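Local coordinates for protein complement C1r subcomponent (PDB 6F1D) that belongs to the serine protease C1r of the complement C1 complex, and through this calcium-binding CUB domain probably helps assemble C1r with C1s, at residues Gly13-Leu18 / Tyr32-Glu37; Leu42-Leu47 / Trp108-Thr113; Pro49-Asp54 / Cys78-Pro83; Gln66-Gly71 / Asp94-Thr99. One frame throughout, in Å; residues are numbered along the deposited sequence.

Contact 1: residues Gly13-Leu18 / Tyr32-Glu37; sequences GYISSL and YSIRVE. With NA (sodium ion), chain C.
Ile15 and Tyr32 meet between the two sheets of the CUB sandwich, their side chains sliding past each other in opposite directions. The tight part is apolar. Ile15 reaches the Tyr32 ring with its CG2 branch, which comes in obliquely to 3.5 Å from CD1 of Tyr32. That branch stands anti to the backbone N, while CG1 lies beside it (chi1 -49°); this points the two arms apart, CG2 at Tyr32 and CD1 at Ile34, where CD1 of Ile15 lies 3.6 Å from CD1 of Ile34.

Toward the phenol end the contact turns loose and wet. Tyr32 OH lies 3.5 Å from Ser16 O without a direct bond, and two waters near the ring plane link the hydroxyl to the 13-18 backbone. One donates to Ser16 O and makes a weak hydrogen bond with Tyr32 OH; the other sits 2.5 Å from Tyr32 OH and accepts from Leu18 N at 3.1 Å. Just past this watery end a sodium ion is coordinated by Ser17 OG at 2.8 Å and Leu18 O at 2.7 Å. Trp108 N also bonds Ser17 OG.

The axes of strands 13-16 and 32-35, nearly antiparallel, come within 9.5 Å, one in each sheet. Strand 13-16 pairs with strand 109-116, whose Tyr112 packs on both isoleucines, and strand 29-35 lies between strands 6-8 and 92-98, with Trp108 edge-to-face with Tyr32.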
# COMPACT_ATOMS: atom_id res chain seq x y z
N GLY A 13 0.14 11.88 -5.38
CA GLY A 13 -0.85 11.92 -4.33
C GLY A 13 -0.47 11.04 -3.16
O GLY A 13 0.53 10.33 -3.18
N TYR A 14 -1.30 11.09 -2.13
CA TYR A 14 -1.10 10.29 -0.94
C TYR A 14 -2.16 9.19 -0.89
O TYR A 14 -3.32 9.40 -1.26
CB TYR A 14 -1.19 11.13 0.34
CG TYR A 14 -0.08 12.12 0.60
CD1 TYR A 14 -0.27 13.47 0.34
CD2 TYR A 14 1.15 11.71 1.12
CE1 TYR A 14 0.72 14.39 0.59
CE2 TYR A 14 2.15 12.64 1.38
CZ TYR A 14 1.93 13.95 1.09
OH TYR A 14 2.91 14.86 1.35
N ILE A 15 -1.75 8.03 -0.40
CA ILE A 15 -2.66 6.91 -0.21
C ILE A 15 -2.36 6.36 1.17
O ILE A 15 -1.18 6.19 1.51
CB ILE A 15 -2.42 5.82 -1.28
CG1 ILE A 15 -2.37 6.46 -2.68
CG2 ILE A 15 -3.45 4.70 -1.12
CD1 ILE A 15 -2.24 5.46 -3.81
N SER A 16 -3.39 6.07 1.97
CA SER A 16 -3.09 5.49 3.27
C SER A 16 -4.17 4.48 3.65
O SER A 16 -5.26 4.45 3.09
CB SER A 16 -2.96 6.59 4.33
OG SER A 16 -4.17 7.33 4.45
N SER A 17 -3.84 3.65 4.64
CA SER A 17 -4.84 2.78 5.23
C SER A 17 -5.91 3.58 5.98
O SER A 17 -5.70 4.71 6.42
CB SER A 17 -4.17 1.78 6.18
OG SER A 17 -3.32 2.44 7.10
N LEU A 18 -7.07 2.95 6.16
CA LEU A 18 -8.19 3.61 6.82
C LEU A 18 -7.83 4.04 8.25
O LEU A 18 -7.25 3.27 9.02
CB LEU A 18 -9.37 2.67 6.85
CG LEU A 18 -10.12 2.55 5.52
CD1 LEU A 18 -11.11 1.40 5.62
CD2 LEU A 18 -10.83 3.86 5.17
N TYR A 32 -6.52 -0.47 -3.79
CA TYR A 32 -6.17 0.88 -4.20
C TYR A 32 -5.50 0.80 -5.56
O TYR A 32 -4.52 0.08 -5.71
CB TYR A 32 -5.20 1.53 -3.22
CG TYR A 32 -5.64 1.48 -1.77
CD1 TYR A 32 -6.22 2.60 -1.18
CD2 TYR A 32 -5.43 0.34 -0.98
CE1 TYR A 32 -6.63 2.58 0.16
CE2 TYR A 32 -5.82 0.32 0.36
CZ TYR A 32 -6.41 1.44 0.91
OH TYR A 32 -6.81 1.43 2.23
N SER A 33 -6.01 1.52 -6.55
CA SER A 33 -5.41 1.49 -7.88
C SER A 33 -4.86 2.86 -8.22
O SER A 33 -5.52 3.88 -7.98
CB SER A 33 -6.44 1.06 -8.95
OG SER A 33 -6.98 -0.22 -8.64
N ILE A 34 -3.69 2.89 -8.85
CA ILE A 34 -3.12 4.10 -9.44
C ILE A 34 -3.02 3.89 -10.93
O ILE A 34 -2.47 2.88 -11.39
CB ILE A 34 -1.72 4.40 -8.87
CG1 ILE A 34 -1.75 4.30 -7.36
CG2 ILE A 34 -1.25 5.79 -9.38
CD1 ILE A 34 -0.33 4.50 -6.75
N ARG A 35 -3.57 4.82 -11.70
CA ARG A 35 -3.53 4.70 -13.16
C ARG A 35 -3.15 6.06 -13.71
O ARG A 35 -3.90 7.02 -13.52
CB ARG A 35 -4.88 4.24 -13.72
CG ARG A 35 -5.31 2.81 -13.27
CD ARG A 35 -4.46 1.79 -14.01
NE ARG A 35 -4.84 0.40 -13.75
CZ ARG A 35 -4.65 -0.24 -12.60
NH1 ARG A 35 -4.06 0.38 -11.57
NH2 ARG A 35 -5.03 -1.53 -12.50
N VAL A 36 -2.00 6.16 -14.38
CA VAL A 36 -1.58 7.44 -14.95
C VAL A 36 -1.29 7.22 -16.43
O VAL A 36 -1.40 6.11 -16.95
CB VAL A 36 -0.38 8.05 -14.20
CG1 VAL A 36 -0.74 8.30 -12.73
CG2 VAL A 36 0.81 7.13 -14.26
N GLU A 37 -0.96 8.31 -17.13
CA GLU A 37 -0.90 8.16 -18.58
C GLU A 37 0.36 7.42 -18.99
O GLU A 37 1.38 7.44 -18.30
CB GLU A 37 -1.00 9.52 -19.28
CG GLU A 37 -0.73 9.49 -20.81
CD GLU A 37 -1.65 8.56 -21.66
OE1 GLU A 37 -1.83 8.88 -22.86
OE2 GLU A 37 -2.17 7.53 -21.18
NA NA C . -4.66 2.92 9.51
O HOH W 1 -8.04 4.54 3.06
O HOH W 2 -7.47 0.42 4.47

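Contact 2: residues Leu42-Leu47 / Trp108-Thr113; sequences LHLKFL and WKLRYT
Phe46 leans its ring under Leu110 because CG of Phe46 lies beside the backbone N (chi1 -77°), which tips the ring across to the neighbouring strand. The result is a CH-pi contact: Leu110 CB stands over one face of the Phe46 ring, 4.0 Å from its centroid. Leu110 CG in turn sits between its own backbone N and carbonyl carbon (chi1 65°), and this steers CD2 of Leu110 to 3.8 Å from CZ of Phe46. Trp108 CE3 meets the edge of the same ring at CE1. Further along, Leu42 lies alongside Tyr112, both pointing the same way, with CD2 of Leu42 3.5 Å from CD1 of Tyr112.

Five backbone bonds join the antiparallel strands, from His43 N to Thr113 O at 2.9 Å, nearly straight at 178°, to Leu47 N on Lys109 O. Beyond the last, a water bridges Leu47 O and Lys109 N. The other face of the pair carries His43, Lys45, Arg111 and Thr113, and His43 NE2 is hydrogen-bonded to Glu115.

This is the centre of the four-stranded sheet, flanked by strands 13-16 and 86-87; its apolar face packs on Ile34 of strand 29-35 and on Leu65 and Ile67 of strand 64-69.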
# COMPACT_ATOMS: atom_id res chain seq x y z
N LEU A 42 5.53 5.34 -12.18
CA LEU A 42 5.12 5.63 -10.81
C LEU A 42 6.24 5.28 -9.85
O LEU A 42 6.88 4.23 -9.99
CB LEU A 42 3.86 4.86 -10.42
CG LEU A 42 2.67 5.45 -11.12
CD1 LEU A 42 1.61 4.37 -11.20
CD2 LEU A 42 2.20 6.66 -10.26
N HIS A 43 6.52 6.21 -8.94
CA HIS A 43 7.43 6.03 -7.81
C HIS A 43 6.63 6.09 -6.52
O HIS A 43 5.80 6.99 -6.33
CB HIS A 43 8.50 7.12 -7.80
CG HIS A 43 9.46 7.05 -8.94
ND1 HIS A 43 10.80 6.79 -8.76
CD2 HIS A 43 9.29 7.26 -10.26
CE1 HIS A 43 11.41 6.83 -9.93
NE2 HIS A 43 10.51 7.10 -10.86
N LEU A 44 6.89 5.14 -5.61
CA LEU A 44 6.16 5.07 -4.33
C LEU A 44 7.14 5.27 -3.19
O LEU A 44 8.26 4.71 -3.20
CB LEU A 44 5.49 3.70 -4.15
CG LEU A 44 4.65 3.12 -5.28
CD1 LEU A 44 4.10 1.79 -4.80
CD2 LEU A 44 3.52 4.07 -5.58
N LYS A 45 6.73 6.08 -2.22
CA LYS A 45 7.54 6.36 -1.05
C LYS A 45 6.68 6.24 0.20
O LYS A 45 5.78 7.05 0.40
CB LYS A 45 8.09 7.77 -1.15
CG LYS A 45 8.75 8.14 0.11
CD LYS A 45 8.76 9.63 0.31
CE LYS A 45 9.88 9.93 1.21
NZ LYS A 45 11.22 9.64 0.64
N PHE A 46 7.02 5.32 1.08
CA PHE A 46 6.25 5.22 2.31
C PHE A 46 6.74 6.21 3.34
O PHE A 46 7.94 6.40 3.50
CB PHE A 46 6.34 3.81 2.85
CG PHE A 46 5.47 2.85 2.10
CD1 PHE A 46 4.17 2.64 2.51
CD2 PHE A 46 5.92 2.22 0.96
CE1 PHE A 46 3.32 1.76 1.80
CE2 PHE A 46 5.09 1.35 0.24
CZ PHE A 46 3.80 1.11 0.67
N LEU A 47 5.81 6.73 4.12
CA LEU A 47 6.10 7.62 5.21
C LEU A 47 6.21 6.85 6.51
O LEU A 47 5.90 5.67 6.59
CB LEU A 47 5.01 8.69 5.30
CG LEU A 47 5.06 9.71 4.14
CD1 LEU A 47 6.48 10.02 3.70
CD2 LEU A 47 4.30 9.28 2.95
N TRP A 108 -0.38 2.34 7.27
CA TRP A 108 0.68 2.78 6.37
C TRP A 108 0.17 3.98 5.60
O TRP A 108 -1.05 4.18 5.47
CB TRP A 108 1.10 1.66 5.40
CG TRP A 108 -0.11 1.06 4.74
CD1 TRP A 108 -0.85 0.03 5.22
CD2 TRP A 108 -0.76 1.51 3.54
NE1 TRP A 108 -1.89 -0.24 4.35
CE2 TRP A 108 -1.87 0.66 3.33
CE3 TRP A 108 -0.50 2.52 2.59
CZ2 TRP A 108 -2.73 0.79 2.25
CZ3 TRP A 108 -1.37 2.64 1.52
CH2 TRP A 108 -2.45 1.77 1.35
N LYS A 109 1.11 4.75 5.07
CA LYS A 109 0.78 5.87 4.21
C LYS A 109 1.94 6.03 3.24
O LYS A 109 3.10 5.91 3.65
CB LYS A 109 0.61 7.16 5.04
CG LYS A 109 0.39 8.43 4.24
CD LYS A 109 -0.13 9.52 5.16
CE LYS A 109 -0.21 10.87 4.47
NZ LYS A 109 -0.65 11.93 5.43
N LEU A 110 1.62 6.32 1.98
CA LEU A 110 2.65 6.51 0.95
C LEU A 110 2.29 7.75 0.15
O LEU A 110 1.14 8.19 0.13
CB LEU A 110 2.75 5.30 0.01
CG LEU A 110 1.56 4.98 -0.87
CD1 LEU A 110 1.60 5.82 -2.16
CD2 LEU A 110 1.61 3.46 -1.27
N ARG A 111 3.31 8.32 -0.47
CA ARG A 111 3.14 9.32 -1.52
C ARG A 111 3.65 8.72 -2.82
O ARG A 111 4.76 8.18 -2.88
CB ARG A 111 3.92 10.60 -1.22
CG ARG A 111 3.87 11.64 -2.37
CD ARG A 111 4.07 13.08 -1.88
NE ARG A 111 3.69 14.04 -2.92
CZ ARG A 111 4.56 14.67 -3.69
NH1 ARG A 111 5.88 14.48 -3.54
NH2 ARG A 111 4.11 15.51 -4.61
N TYR A 112 2.84 8.82 -3.87
CA TYR A 112 3.30 8.44 -5.20
C TYR A 112 3.55 9.69 -6.02
O TYR A 112 2.87 10.72 -5.85
CB TYR A 112 2.30 7.50 -5.88
CG TYR A 112 1.06 8.15 -6.43
CD1 TYR A 112 1.04 8.68 -7.71
CD2 TYR A 112 -0.12 8.20 -5.68
CE1 TYR A 112 -0.11 9.30 -8.22
CE2 TYR A 112 -1.26 8.80 -6.18
CZ TYR A 112 -1.25 9.35 -7.45
OH TYR A 112 -2.38 9.94 -7.96
N THR A 113 4.57 9.62 -6.87
CA THR A 113 4.86 10.69 -7.81
C THR A 113 5.07 10.04 -9.16
O THR A 113 5.27 8.82 -9.24
CB THR A 113 6.11 11.47 -7.40
OG1 THR A 113 7.16 10.53 -7.06
CG2 THR A 113 5.81 12.41 -6.18
O HOH W 3 3.64 4.23 6.37

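Contact 3: residues Pro49-Asp54 / Cys78-Pro83; sequences PFDIED and CGKQRP. Unlike the reference sequence in segment 49-54: Glu53 (reference Asp). With CA (calcium ion), chain B.
Over one face of the Phe50 ring lie Pro83 CD, 3.7 Å from the centroid, and Arg82 CA, at 4.0 Å, both CH-pi contacts. Trp108 packs against the ring from the side away from Pro83. Cys78 O and the carbonyl carbon of Lys80 come to the ring edge, and Gly79 O approaches obliquely, 3.3 Å from CD1 of Phe50. With CG anti to the backbone N (chi1 -180°), the ring extends into the 78-83 loop.

A single antiparallel bridge fastens the loops, and a water links Phe50 N and Lys80 O. Ile52 N donates to Gly79 O at 172°, and Gly79 N returns a 2.7 Å bond to Ile52 O. Gly79 has phi 92°, where a CB would hit the carbonyl O of Cys78: the bridge turns on a glycine.

Cys78 is disulfide-bonded to Cys60 and an acidic residue binds calcium, both hallmarks of this type of CUB domain. Glu53 (Asp in the reference sequence), its CB pointing away from 78-83, extends to bind calcium through OE2 at 2.3 Å with Asp63, Asp100, Ser102 and two waters.

Asp51 and Lys80 lie side by side, but NZ of Lys80 stays 4.9 Å from OD1 of Asp51, whose OD2 is hydrogen-bonded to Arg106 N.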
# COMPACT_ATOMS: atom_id res chain seq x y z
N PRO A 49 4.91 6.92 10.61
CA PRO A 49 5.02 5.51 10.97
C PRO A 49 4.46 4.56 9.94
O PRO A 49 3.55 4.86 9.16
CB PRO A 49 4.19 5.42 12.25
CG PRO A 49 3.14 6.47 12.04
CD PRO A 49 3.94 7.61 11.48
N PHE A 50 5.05 3.38 9.94
CA PHE A 50 4.60 2.23 9.17
C PHE A 50 4.45 1.12 10.19
O PHE A 50 5.39 0.85 10.94
CB PHE A 50 5.63 1.85 8.09
CG PHE A 50 5.23 0.66 7.24
CD1 PHE A 50 5.56 -0.63 7.61
CD2 PHE A 50 4.57 0.87 6.06
CE1 PHE A 50 5.20 -1.72 6.78
CE2 PHE A 50 4.23 -0.17 5.25
CZ PHE A 50 4.53 -1.47 5.61
N ASP A 51 3.26 0.53 10.27
CA ASP A 51 3.02 -0.46 11.32
C ASP A 51 1.89 -1.38 10.86
O ASP A 51 0.71 -1.00 10.93
CB ASP A 51 2.71 0.23 12.65
CG ASP A 51 2.29 -0.74 13.74
OD1 ASP A 51 2.72 -1.93 13.66
OD2 ASP A 51 1.56 -0.32 14.68
N ILE A 52 2.26 -2.54 10.32
CA ILE A 52 1.29 -3.57 9.95
C ILE A 52 1.61 -4.77 10.83
O ILE A 52 2.78 -5.15 10.95
CB ILE A 52 1.39 -3.93 8.46
CG1 ILE A 52 1.09 -2.69 7.59
CG2 ILE A 52 0.46 -5.14 8.08
CD1 ILE A 52 1.16 -2.96 6.10
N GLU A 53 0.58 -5.35 11.43
CA GLU A 53 0.80 -6.39 12.43
C GLU A 53 1.61 -7.54 11.81
O GLU A 53 1.36 -7.93 10.65
CB GLU A 53 -0.58 -6.87 12.94
CG GLU A 53 -0.53 -8.00 14.01
CD GLU A 53 -1.92 -8.56 14.31
OE1 GLU A 53 -2.11 -9.18 15.38
OE2 GLU A 53 -2.82 -8.43 13.46
N ASP A 54 2.60 -8.05 12.54
CA ASP A 54 3.45 -9.13 12.00
C ASP A 54 3.58 -10.28 13.00
O ASP A 54 2.87 -10.35 14.01
CB ASP A 54 4.84 -8.63 11.59
CG ASP A 54 5.65 -8.15 12.77
OD1 ASP A 54 5.10 -8.09 13.90
OD2 ASP A 54 6.85 -7.82 12.58
N CYS A 78 4.78 -6.33 5.75
CA CYS A 78 4.18 -6.16 7.07
C CYS A 78 5.28 -5.70 8.02
O CYS A 78 6.41 -5.49 7.61
CB CYS A 78 3.48 -7.45 7.57
SG CYS A 78 4.63 -8.83 7.74
N GLY A 79 4.93 -5.51 9.28
CA GLY A 79 5.92 -5.12 10.27
C GLY A 79 6.03 -3.61 10.45
O GLY A 79 5.14 -2.85 10.08
N LYS A 80 7.15 -3.19 11.07
CA LYS A 80 7.33 -1.81 11.55
C LYS A 80 8.41 -1.03 10.81
O LYS A 80 8.64 0.15 11.11
CB LYS A 80 7.67 -1.81 13.06
CG LYS A 80 6.56 -2.33 13.95
CD LYS A 80 6.36 -1.42 15.16
CE LYS A 80 5.40 -2.04 16.17
NZ LYS A 80 5.61 -1.43 17.53
N GLN A 81 9.08 -1.64 9.84
CA GLN A 81 10.08 -0.96 9.03
C GLN A 81 9.45 -0.71 7.66
O GLN A 81 8.91 -1.64 7.04
CB GLN A 81 11.37 -1.78 8.93
CG GLN A 81 11.25 -3.30 8.56
CD GLN A 81 10.53 -4.19 9.61
OE1 GLN A 81 11.06 -4.46 10.72
NE2 GLN A 81 9.33 -4.65 9.29
N ARG A 82 9.42 0.53 7.22
CA ARG A 82 8.70 0.77 5.98
C ARG A 82 9.45 0.15 4.81
O ARG A 82 10.68 -0.01 4.87
CB ARG A 82 8.51 2.26 5.75
CG ARG A 82 9.74 3.00 5.77
CD ARG A 82 9.39 4.44 5.87
NE ARG A 82 10.56 5.20 6.23
CZ ARG A 82 11.41 5.68 5.34
NH1 ARG A 82 11.20 5.48 4.05
NH2 ARG A 82 12.47 6.36 5.77
N PRO A 83 8.74 -0.26 3.77
CA PRO A 83 9.41 -0.75 2.56
C PRO A 83 10.37 0.29 2.02
O PRO A 83 10.21 1.50 2.29
CB PRO A 83 8.25 -0.98 1.59
CG PRO A 83 7.06 -1.17 2.46
CD PRO A 83 7.27 -0.28 3.63
CA CA B . -4.65 -7.55 12.32
O HOH W 4 7.92 2.92 10.96
O HOH W 5 -6.60 -6.53 11.57
O HOH W 6 -4.22 -5.26 13.32

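Contact 4: residues Gln66-Gly71 / Asp94-Thr99; sequences QIYANG and DLLFFT
Gln66 and Tyr68 point to the same side of the sheet as Leu96 and Asp94, and Gln66 and Tyr68 both touch Leu96 across the strands. The extended Gln66 chain brings its amide to the ring edge of Phe98, with OE1 of Gln66 3.7 Å from CE2 of Phe98 and the amide and ring planes 71° apart. The Tyr68 ring crosses Leu96 obliquely, CE1 of Tyr68 lying 3.9 Å from CD1 of Leu96. Its hydroxyl donates to Gln66 OE1 at 2.8 Å, approaching from above the carbonyl plane, 42° out of it.

On the opposite face Ile67 and Leu95 lie side by side and point the same way, CD1 of the isoleucine 3.9 Å from CD2 of the leucine, toward the sandwich interior.

Beneath these side chains, four backbone bonds hold the antiparallel strands: Gln66 pairs with Leu96 and Tyr68 with Asp94, each in both directions. The bond from Gln66 N to Leu96 O is 2.8 Å long and close to straight, at 175°.

At the turn, a water accepts from Gly71 N and donates to Asp94 OD2 at 2.5 Å. That carboxylate also bonds Ser33 and forms a salt bridge with Arg35, which would probably favour its ionised form. Gln66 has its amide held at both ends, OE1 by Tyr68 and NE2 by Glu76, so its rotation is fixed against the Phe98 edge.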
# COMPACT_ATOMS: atom_id res chain seq x y z
N GLN A 66 0.10 -5.89 -0.23
CA GLN A 66 0.69 -6.47 -1.43
C GLN A 66 0.68 -5.41 -2.51
O GLN A 66 -0.29 -4.65 -2.62
CB GLN A 66 -0.11 -7.68 -1.90
CG GLN A 66 -0.47 -8.63 -0.82
CD GLN A 66 -1.12 -9.85 -1.38
OE1 GLN A 66 -1.72 -9.81 -2.47
NE2 GLN A 66 -1.03 -10.95 -0.64
N ILE A 67 1.77 -5.31 -3.26
CA ILE A 67 1.91 -4.28 -4.28
C ILE A 67 2.15 -4.93 -5.64
O ILE A 67 2.98 -5.83 -5.76
CB ILE A 67 3.05 -3.31 -3.93
CG1 ILE A 67 2.78 -2.74 -2.52
CG2 ILE A 67 3.20 -2.27 -5.05
CD1 ILE A 67 3.65 -1.54 -2.10
N TYR A 68 1.40 -4.48 -6.66
CA TYR A 68 1.43 -5.03 -8.01
C TYR A 68 1.75 -3.89 -8.96
O TYR A 68 1.23 -2.78 -8.82
CB TYR A 68 0.11 -5.64 -8.42
CG TYR A 68 -0.22 -6.85 -7.60
CD1 TYR A 68 -0.81 -6.70 -6.34
CD2 TYR A 68 0.09 -8.10 -8.03
CE1 TYR A 68 -1.11 -7.85 -5.55
CE2 TYR A 68 -0.21 -9.27 -7.26
CZ TYR A 68 -0.80 -9.10 -6.01
OH TYR A 68 -1.10 -10.17 -5.22
N ALA A 69 2.62 -4.16 -9.91
CA ALA A 69 2.96 -3.18 -10.94
C ALA A 69 2.58 -3.82 -12.25
O ALA A 69 3.17 -4.83 -12.65
CB ALA A 69 4.44 -2.81 -10.91
N ASN A 70 1.60 -3.22 -12.91
CA ASN A 70 0.97 -3.78 -14.11
C ASN A 70 0.73 -5.28 -13.96
O ASN A 70 1.05 -6.08 -14.83
CB ASN A 70 1.80 -3.46 -15.34
CG ASN A 70 0.94 -2.92 -16.46
OD1 ASN A 70 -0.20 -3.36 -16.64
ND2 ASN A 70 1.47 -1.94 -17.19
N GLY A 71 0.18 -5.66 -12.82
CA GLY A 71 -0.22 -7.03 -12.63
C GLY A 71 0.85 -7.95 -12.07
O GLY A 71 0.52 -9.09 -11.71
N ASP A 94 -1.35 -1.49 -8.34
CA ASP A 94 -2.44 -1.80 -7.43
C ASP A 94 -1.84 -2.17 -6.08
O ASP A 94 -0.82 -2.86 -6.02
CB ASP A 94 -3.30 -2.94 -7.95
CG ASP A 94 -4.02 -2.57 -9.27
OD1 ASP A 94 -5.26 -2.29 -9.23
OD2 ASP A 94 -3.35 -2.59 -10.34
N LEU A 95 -2.45 -1.67 -5.01
CA LEU A 95 -2.14 -2.11 -3.64
C LEU A 95 -3.35 -2.85 -3.09
O LEU A 95 -4.48 -2.37 -3.21
CB LEU A 95 -1.81 -0.95 -2.73
CG LEU A 95 -0.57 -0.19 -3.20
CD1 LEU A 95 -1.07 0.95 -4.04
CD2 LEU A 95 0.21 0.30 -2.00
N LEU A 96 -3.11 -4.01 -2.52
CA LEU A 96 -4.13 -4.83 -1.90
C LEU A 96 -3.75 -4.87 -0.43
O LEU A 96 -2.62 -5.23 -0.10
CB LEU A 96 -4.14 -6.24 -2.47
CG LEU A 96 -4.48 -6.43 -3.94
CD1 LEU A 96 -4.74 -7.92 -4.17
CD2 LEU A 96 -5.69 -5.57 -4.30
N PHE A 97 -4.64 -4.44 0.45
CA PHE A 97 -4.40 -4.51 1.89
C PHE A 97 -5.43 -5.45 2.51
O PHE A 97 -6.63 -5.17 2.46
CB PHE A 97 -4.51 -3.09 2.47
CG PHE A 97 -4.14 -2.96 3.92
CD1 PHE A 97 -4.90 -2.14 4.73
CD2 PHE A 97 -3.03 -3.60 4.45
CE1 PHE A 97 -4.57 -1.98 6.10
CE2 PHE A 97 -2.70 -3.44 5.81
CZ PHE A 97 -3.47 -2.62 6.61
N PHE A 98 -4.96 -6.55 3.11
CA PHE A 98 -5.82 -7.53 3.77
C PHE A 98 -5.56 -7.48 5.26
O PHE A 98 -4.40 -7.48 5.68
CB PHE A 98 -5.50 -8.94 3.31
CG PHE A 98 -5.67 -9.17 1.82
CD1 PHE A 98 -6.91 -9.52 1.31
CD2 PHE A 98 -4.58 -9.10 0.96
CE1 PHE A 98 -7.08 -9.77 -0.05
CE2 PHE A 98 -4.74 -9.36 -0.41
CZ PHE A 98 -5.99 -9.69 -0.91
N THR A 99 -6.61 -7.48 6.07
CA THR A 99 -6.39 -7.50 7.50
C THR A 99 -7.28 -8.54 8.12
O THR A 99 -8.38 -8.84 7.63
CB THR A 99 -6.66 -6.14 8.17
OG1 THR A 99 -8.05 -5.82 8.06
CG2 THR A 99 -5.89 -5.03 7.46
O HOH W 7 -1.37 -3.67 -11.36

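Contacts 2 and 4 pair strands within the two sheets of the sandwich, and contact 1 spans the sheets, joining strand 13-16 beside contact 2 to strand 29-35 beside contact 4. Contacts 2 and 4 meet face to face in the interior, where Leu110 CD2 is 3.5 Å from Leu95 CD2 and Phe46 CZ 3.8 Å from Ile67 CD1. Trp108 ties several together: its CB lies 3.6 Å from Phe50 CD2 of contact 3, and its NE1 3.6 Å from Phe97 CD2 of contact 4. Contact 3 supplies a calcium ligand and contact 1 two sodium ligands; the centres of contacts 1 and 3 are about 18 Å apart. The Ser17 side chain is about 11 Å from the calcium.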